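Local coordinates for protein (S)-ureidoglycine aminohydrolase (Escherichia coli, PDB 1RC6) that catalyses the manganese-dependent hydrolysis of (S)-ureidoglycine to (S)-ureidoglycolate and ammonia in the anaerobic use of allantoin as a nitrogen source, at residues F101-P112 / P144-L154. Numbering follows the deposited sequence.
Sequences FALSEGGYLYCP and PWLVSGNASEL
Y108 lays one face of its ring over the backbone of S148 and G149, the amide N of G149 standing 3.7 Å above the ring plane and offset toward the rim. Chi1 of 70° puts CG between the backbone N and the carbonyl carbon, folding the ring across to the neighbouring strand, where CE2 reaches V147 CG1. G149 has no side chain between its backbone and the ring. On the other sheet face, S148 OG donates to Y108 O (2.9 Å) in the carbonyl plane; G149 N also donates to that oxygen, which is thus gripped twice. F101 CD2 approaches the same hydroxyl, S148 OG, at 3.3 Å, while L109 CD1 meets L146 CD1 at 3.5 Å. Strands 107-111 and 147-150 run antiparallel at 174°, and 147-150 is an edge strand of a six-stranded antiparallel sheet in the N-terminal cupin of this bicupin. At the type II turn S104-G107, N150 ND2 donates to E105 O (2.8 Å, 151° at the hydrogen) from above the carbonyl plane, while N150 OD1 accepts from S152 N on a lone pair, an Asx turn. Replacing this asparagine by an alanine removes both hydrogen bonds of the side-chain amide and would probably leave E105 O without this donor and the 150-152 turn freer to move. At the far end Y110 OH, hydrogen-bonded to E82 OE1, lies 3.8 Å from P144 CB.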
# COMPACT_ATOMS: atom_id res chain seq x y z
N PHE A 101 -13.94 -4.39 -13.11
CA PHE A 101 -14.24 -4.54 -11.70
C PHE A 101 -14.77 -3.24 -11.10
O PHE A 101 -14.19 -2.17 -11.31
CB PHE A 101 -12.99 -4.98 -10.94
CG PHE A 101 -12.29 -6.16 -11.56
CD1 PHE A 101 -11.42 -5.98 -12.63
CD2 PHE A 101 -12.51 -7.45 -11.09
CE1 PHE A 101 -10.77 -7.07 -13.22
CE2 PHE A 101 -11.89 -8.54 -11.67
CZ PHE A 101 -11.01 -8.35 -12.74
N ALA A 102 -15.88 -3.34 -10.39
CA ALA A 102 -16.48 -2.18 -9.76
C ALA A 102 -15.99 -2.24 -8.32
O ALA A 102 -16.54 -2.97 -7.49
CB ALA A 102 -18.00 -2.26 -9.81
N LEU A 103 -14.94 -1.48 -8.03
CA LEU A 103 -14.36 -1.49 -6.70
C LEU A 103 -14.87 -0.38 -5.80
O LEU A 103 -14.88 0.80 -6.16
CB LEU A 103 -12.84 -1.42 -6.81
CG LEU A 103 -12.24 -2.53 -7.70
CD1 LEU A 103 -10.75 -2.29 -7.87
CD2 LEU A 103 -12.52 -3.88 -7.08
N SER A 104 -15.29 -0.77 -4.60
CA SER A 104 -15.78 0.17 -3.61
C SER A 104 -14.72 0.15 -2.51
O SER A 104 -13.70 -0.52 -2.64
CB SER A 104 -17.12 -0.31 -3.04
OG SER A 104 -16.92 -1.44 -2.19
N GLU A 105 -14.96 0.88 -1.42
CA GLU A 105 -13.98 0.89 -0.35
C GLU A 105 -13.55 -0.53 -0.01
O GLU A 105 -14.38 -1.44 0.04
CB GLU A 105 -14.53 1.56 0.90
CG GLU A 105 -13.54 1.53 2.04
CD GLU A 105 -14.05 2.20 3.28
OE1 GLU A 105 -14.38 3.41 3.20
OE2 GLU A 105 -14.11 1.53 4.33
N GLY A 106 -12.26 -0.73 0.21
CA GLY A 106 -11.77 -2.06 0.53
C GLY A 106 -11.60 -2.92 -0.71
O GLY A 106 -11.04 -4.01 -0.63
N GLY A 107 -12.07 -2.45 -1.85
CA GLY A 107 -11.93 -3.22 -3.07
C GLY A 107 -10.48 -3.24 -3.49
O GLY A 107 -9.79 -2.23 -3.36
N TYR A 108 -9.99 -4.37 -4.00
CA TYR A 108 -8.61 -4.46 -4.42
C TYR A 108 -8.47 -5.22 -5.73
O TYR A 108 -9.36 -6.00 -6.12
CB TYR A 108 -7.77 -5.14 -3.36
CG TYR A 108 -8.03 -6.63 -3.17
CD1 TYR A 108 -9.09 -7.08 -2.37
CD2 TYR A 108 -7.20 -7.58 -3.74
CE1 TYR A 108 -9.29 -8.45 -2.15
CE2 TYR A 108 -7.39 -8.94 -3.53
CZ TYR A 108 -8.44 -9.37 -2.73
OH TYR A 108 -8.60 -10.72 -2.51
N LEU A 109 -7.35 -4.99 -6.40
CA LEU A 109 -7.05 -5.65 -7.66
C LEU A 109 -5.56 -5.88 -7.86
O LEU A 109 -4.77 -4.93 -7.87
CB LEU A 109 -7.58 -4.84 -8.84
CG LEU A 109 -7.09 -5.37 -10.20
CD1 LEU A 109 -7.61 -6.77 -10.43
CD2 LEU A 109 -7.55 -4.45 -11.31
N TYR A 110 -5.18 -7.15 -8.03
CA TYR A 110 -3.79 -7.51 -8.29
C TYR A 110 -3.67 -7.95 -9.75
O TYR A 110 -4.53 -8.64 -10.27
CB TYR A 110 -3.34 -8.67 -7.38
CG TYR A 110 -2.03 -9.28 -7.84
CD1 TYR A 110 -2.00 -10.22 -8.86
CD2 TYR A 110 -0.80 -8.82 -7.34
CE1 TYR A 110 -0.79 -10.69 -9.39
CE2 TYR A 110 0.41 -9.28 -7.86
CZ TYR A 110 0.40 -10.21 -8.89
OH TYR A 110 1.58 -10.64 -9.44
N CYS A 111 -2.59 -7.55 -10.40
CA CYS A 111 -2.35 -7.93 -11.78
C CYS A 111 -0.98 -8.57 -11.95
O CYS A 111 0.04 -7.99 -11.56
CB CYS A 111 -2.42 -6.72 -12.72
SG CYS A 111 -4.08 -6.04 -12.97
N PRO A 112 -0.93 -9.78 -12.52
CA PRO A 112 0.36 -10.44 -12.72
C PRO A 112 1.14 -9.62 -13.73
O PRO A 112 0.59 -8.71 -14.34
CB PRO A 112 -0.03 -11.81 -13.26
CG PRO A 112 -1.28 -11.50 -14.04
CD PRO A 112 -2.02 -10.61 -13.06
N PRO A 144 1.90 -16.34 -11.26
CA PRO A 144 0.83 -15.71 -10.48
C PRO A 144 -0.38 -15.47 -11.38
O PRO A 144 -0.36 -15.85 -12.55
CB PRO A 144 1.48 -14.41 -10.03
CG PRO A 144 2.24 -14.02 -11.27
CD PRO A 144 2.86 -15.33 -11.75
N TRP A 145 -1.42 -14.85 -10.84
CA TRP A 145 -2.61 -14.58 -11.63
C TRP A 145 -3.46 -13.46 -11.05
O TRP A 145 -3.38 -13.14 -9.86
CB TRP A 145 -3.45 -15.85 -11.77
CG TRP A 145 -3.85 -16.42 -10.46
CD1 TRP A 145 -4.96 -16.10 -9.73
CD2 TRP A 145 -3.13 -17.40 -9.71
NE1 TRP A 145 -4.97 -16.83 -8.55
CE2 TRP A 145 -3.86 -17.64 -8.51
CE3 TRP A 145 -1.93 -18.11 -9.92
CZ2 TRP A 145 -3.43 -18.55 -7.53
CZ3 TRP A 145 -1.50 -19.01 -8.95
CH2 TRP A 145 -2.26 -19.23 -7.77
N LEU A 146 -4.28 -12.86 -11.91
CA LEU A 146 -5.16 -11.77 -11.52
C LEU A 146 -5.99 -12.17 -10.31
O LEU A 146 -6.54 -13.26 -10.26
CB LEU A 146 -6.07 -11.43 -12.71
CG LEU A 146 -7.32 -10.53 -12.72
CD1 LEU A 146 -7.82 -10.19 -11.33
CD2 LEU A 146 -7.00 -9.28 -13.49
N VAL A 147 -6.05 -11.28 -9.33
CA VAL A 147 -6.86 -11.51 -8.15
C VAL A 147 -7.58 -10.21 -7.85
O VAL A 147 -6.99 -9.13 -7.95
CB VAL A 147 -6.00 -11.90 -6.93
CG1 VAL A 147 -6.89 -12.11 -5.72
CG2 VAL A 147 -5.21 -13.14 -7.24
N SER A 148 -8.85 -10.30 -7.48
CA SER A 148 -9.63 -9.11 -7.17
C SER A 148 -10.73 -9.43 -6.17
O SER A 148 -11.22 -10.55 -6.11
CB SER A 148 -10.22 -8.54 -8.46
OG SER A 148 -10.91 -7.33 -8.20
N GLY A 149 -11.12 -8.45 -5.37
CA GLY A 149 -12.17 -8.67 -4.39
C GLY A 149 -12.29 -7.49 -3.45
O GLY A 149 -11.86 -6.37 -3.78
N ASN A 150 -12.86 -7.72 -2.27
CA ASN A 150 -12.99 -6.65 -1.31
C ASN A 150 -12.46 -7.17 0.01
O ASN A 150 -12.54 -8.36 0.28
CB ASN A 150 -14.45 -6.22 -1.15
CG ASN A 150 -14.58 -4.85 -0.47
OD1 ASN A 150 -14.30 -4.70 0.73
ND2 ASN A 150 -15.00 -3.84 -1.25
N ALA A 151 -11.89 -6.28 0.81
CA ALA A 151 -11.34 -6.69 2.09
C ALA A 151 -12.44 -7.36 2.90
O ALA A 151 -12.23 -8.39 3.54
CB ALA A 151 -10.79 -5.49 2.84
N SER A 152 -13.62 -6.76 2.85
CA SER A 152 -14.77 -7.29 3.57
C SER A 152 -14.87 -8.81 3.43
O SER A 152 -15.00 -9.52 4.43
CB SER A 152 -16.05 -6.62 3.05
OG SER A 152 -16.22 -6.82 1.65
N GLU A 153 -14.80 -9.31 2.19
CA GLU A 153 -14.91 -10.74 1.92
C GLU A 153 -13.63 -11.55 2.20
O GLU A 153 -13.52 -12.70 1.77
CB GLU A 153 -15.35 -10.97 0.46
CG GLU A 153 -14.71 -10.01 -0.54
CD GLU A 153 -14.78 -10.48 -1.99
OE1 GLU A 153 -14.11 -11.49 -2.32
OE2 GLU A 153 -15.49 -9.84 -2.80
N LEU A 154 -12.67 -10.97 2.91
CA LEU A 154 -11.44 -11.69 3.21
C LEU A 154 -11.51 -12.40 4.54
O LEU A 154 -12.27 -11.99 5.42
CB LEU A 154 -10.24 -10.74 3.24
CG LEU A 154 -9.61 -10.27 1.94
CD1 LEU A 154 -8.42 -9.38 2.25
CD2 LEU A 154 -9.17 -11.48 1.13